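Local coordinates for pyruvate kinase (Pseudomonas aeruginosa, PDB 6QXL), which probably catalyses the last step of glycolysis, transferring phosphate from phosphoenolpyruvate to ADP to yield pyruvate and ATP, at residues E422-D427 with L445-V450. Residues are numbered along the deposited sequence; the frame is centred on the assembly and turned at random.
Sequences ETIPFD and LKRGVV
Ile424 and Arg447 carry nearly all of this contact, their side chains approaching from opposite directions. Glu422, two residues earlier in the strand, directs its CB toward 445-450, but at 6.9 Å from its OE1 to Arg447 NE the opposite charges are not in contact, and any attraction is probably weak. At Ile424 the CD1 methyl sits over the centre of the guanidinium, 3.3 Å above its plane. CG1, which carries that methyl, is anti to the carbonyl carbon (chi1 -60°), while CG2, anti to the backbone N, lies 4.1 Å from both Arg447 NH1 and Arg447 NH2. The flat cation is therefore met by aliphatic carbon through van der Waals contact. Arg447 reaches the strand on a chain extended from CG to NE (chi2 173°). Glu443, one helical turn earlier, forms a salt bridge with Arg447 NH1, which probably helps hold the guanidinium in this orientation. Both segments belong to the C-terminal alpha/beta domain of pyruvate kinase: strand 421-425 is an outermost strand of its sheet within the chain, bonded through its backbone to strand 402-406, and helix 436-446 lies against it, Ile424 touching Glu443 and Phe426 touching Ala439 and Ala440. Gly448, with positive phi (73°) and two bonds back into the last turn, one of them from its N to Leu445 O at 3.1 Å, forms a Schellman motif after that helix, directly following Arg447. Pro425 adds a peripheral touch, its CD 4.1 Å from Arg447 NH2 in an oblique approach.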
loop_
_atom_site.group_PDB
_atom_site.type_symbol
_atom_site.label_atom_id
_atom_site.label_comp_id
_atom_site.label_asym_id
_atom_site.label_seq_id
_atom_site.Cartn_x
_atom_site.Cartn_y
_atom_site.Cartn_z
ATOM N N GLU A 422 20.271 -17.662 18.166
ATOM C CA GLU A 422 20.907 -18.378 19.264
ATOM C C GLU A 422 21.892 -19.392 18.701
ATOM O O GLU A 422 21.677 -19.958 17.629
ATOM C CB GLU A 422 19.865 -19.084 20.132
ATOM C CG GLU A 422 18.973 -18.150 20.961
ATOM C CD GLU A 422 17.659 -18.755 21.472
ATOM O OE1 GLU A 422 17.781 -19.697 22.280
ATOM O OE2 GLU A 422 16.552 -18.236 21.134
ATOM N N THR A 423 22.984 -19.618 19.415
ATOM C CA THR A 423 23.972 -20.604 18.992
ATOM C C THR A 423 23.617 -21.989 19.523
ATOM O O THR A 423 23.252 -22.149 20.697
ATOM C CB THR A 423 25.346 -20.268 19.534
ATOM O OG1 THR A 423 25.706 -18.954 19.124
ATOM C CG2 THR A 423 26.352 -21.201 18.983
ATOM N N ILE A 424 23.737 -22.976 18.641
ATOM C CA ILE A 424 23.683 -24.379 19.023
ATOM C C ILE A 424 24.954 -25.048 18.489
ATOM O O ILE A 424 25.081 -25.239 17.281
ATOM C CB ILE A 424 22.470 -25.100 18.423
ATOM C CG1 ILE A 424 21.147 -24.456 18.873
ATOM C CG2 ILE A 424 22.520 -26.568 18.794
ATOM C CD1 ILE A 424 20.715 -24.755 20.272
ATOM N N PRO A 425 25.894 -25.427 19.380
ATOM C CA PRO A 425 27.116 -26.078 18.876
ATOM C C PRO A 425 26.767 -27.454 18.290
ATOM O O PRO A 425 25.945 -28.200 18.886
ATOM C CB PRO A 425 28.007 -26.206 20.110
ATOM C CG PRO A 425 27.353 -25.388 21.162
ATOM C CD PRO A 425 25.878 -25.380 20.846
ATOM N N PHE A 426 27.333 -27.735 17.120
ATOM C CA PHE A 426 26.906 -28.863 16.312
ATOM C C PHE A 426 27.883 -29.066 15.174
ATOM O O PHE A 426 28.333 -28.092 14.547
ATOM C CB PHE A 426 25.501 -28.594 15.781
ATOM C CG PHE A 426 24.846 -29.755 15.093
ATOM C CD1 PHE A 426 24.961 -29.880 13.724
ATOM C CD2 PHE A 426 24.028 -30.658 15.807
ATOM C CE1 PHE A 426 24.325 -30.930 13.056
ATOM C CE2 PHE A 426 23.379 -31.673 15.147
ATOM C CZ PHE A 426 23.497 -31.805 13.777
ATOM N N ASP A 427 28.242 -30.335 14.947
ATOM C CA ASP A 427 29.176 -30.711 13.891
ATOM C C ASP A 427 28.538 -31.752 12.987
ATOM O O ASP A 427 28.635 -32.947 13.264
ATOM C CB ASP A 427 30.500 -31.252 14.444
ATOM C CG ASP A 427 31.581 -31.345 13.367
ATOM O OD1 ASP A 427 31.276 -31.051 12.176
ATOM O OD2 ASP A 427 32.733 -31.701 13.711
ATOM N N LEU A 445 14.815 -30.437 20.938
ATOM C CA LEU A 445 13.985 -31.216 21.871
ATOM C C LEU A 445 14.595 -31.251 23.274
ATOM O O LEU A 445 13.857 -31.082 24.256
ATOM C CB LEU A 445 13.793 -32.631 21.354
ATOM C CG LEU A 445 12.775 -32.773 20.220
ATOM C CD1 LEU A 445 13.133 -34.038 19.418
ATOM C CD2 LEU A 445 11.326 -32.783 20.761
ATOM N N LYS A 446 15.922 -31.434 23.360
ATOM C CA LYS A 446 16.634 -31.354 24.651
ATOM C C LYS A 446 16.286 -30.062 25.389
ATOM O O LYS A 446 15.986 -30.083 26.573
ATOM C CB LYS A 446 18.159 -31.395 24.464
ATOM C CG LYS A 446 18.768 -32.741 24.191
ATOM C CD LYS A 446 20.266 -32.595 23.903
ATOM C CE LYS A 446 20.835 -33.949 23.537
ATOM N NZ LYS A 446 22.332 -34.092 23.678
ATOM N N ARG A 447 16.293 -28.949 24.664
ATOM C CA ARG A 447 16.126 -27.640 25.274
ATOM C C ARG A 447 14.676 -27.247 25.448
ATOM O O ARG A 447 14.397 -26.184 25.984
ATOM C CB ARG A 447 16.878 -26.597 24.455
ATOM C CG ARG A 447 18.376 -26.887 24.336
ATOM C CD ARG A 447 19.015 -25.920 23.381
ATOM N NE ARG A 447 20.469 -25.901 23.402
ATOM C CZ ARG A 447 21.261 -26.819 22.856
ATOM N NH1 ARG A 447 20.763 -27.904 22.262
ATOM N NH2 ARG A 447 22.587 -26.638 22.889
ATOM N N GLY A 448 13.744 -28.085 25.008
ATOM C CA GLY A 448 12.327 -27.795 25.183
ATOM C C GLY A 448 11.787 -26.704 24.282
ATOM O O GLY A 448 10.704 -26.200 24.526
ATOM N N VAL A 449 12.521 -26.360 23.223
ATOM C CA VAL A 449 12.108 -25.323 22.264
ATOM C C VAL A 449 11.010 -25.838 21.335
ATOM O O VAL A 449 10.132 -25.079 20.940
ATOM C CB VAL A 449 13.295 -24.833 21.426
ATOM C CG1 VAL A 449 12.831 -23.868 20.329
ATOM C CG2 VAL A 449 14.312 -24.183 22.346
ATOM N N VAL A 450 11.069 -27.116 20.981
ATOM C CA VAL A 450 10.067 -27.718 20.130
ATOM C C VAL A 450 9.607 -29.036 20.747
ATOM O O VAL A 450 10.368 -29.686 21.462
ATOM C CB VAL A 450 10.603 -27.906 18.703
ATOM C CG1 VAL A 450 11.050 -26.574 18.072
ATOM C CG2 VAL A 450 11.663 -29.035 18.558
#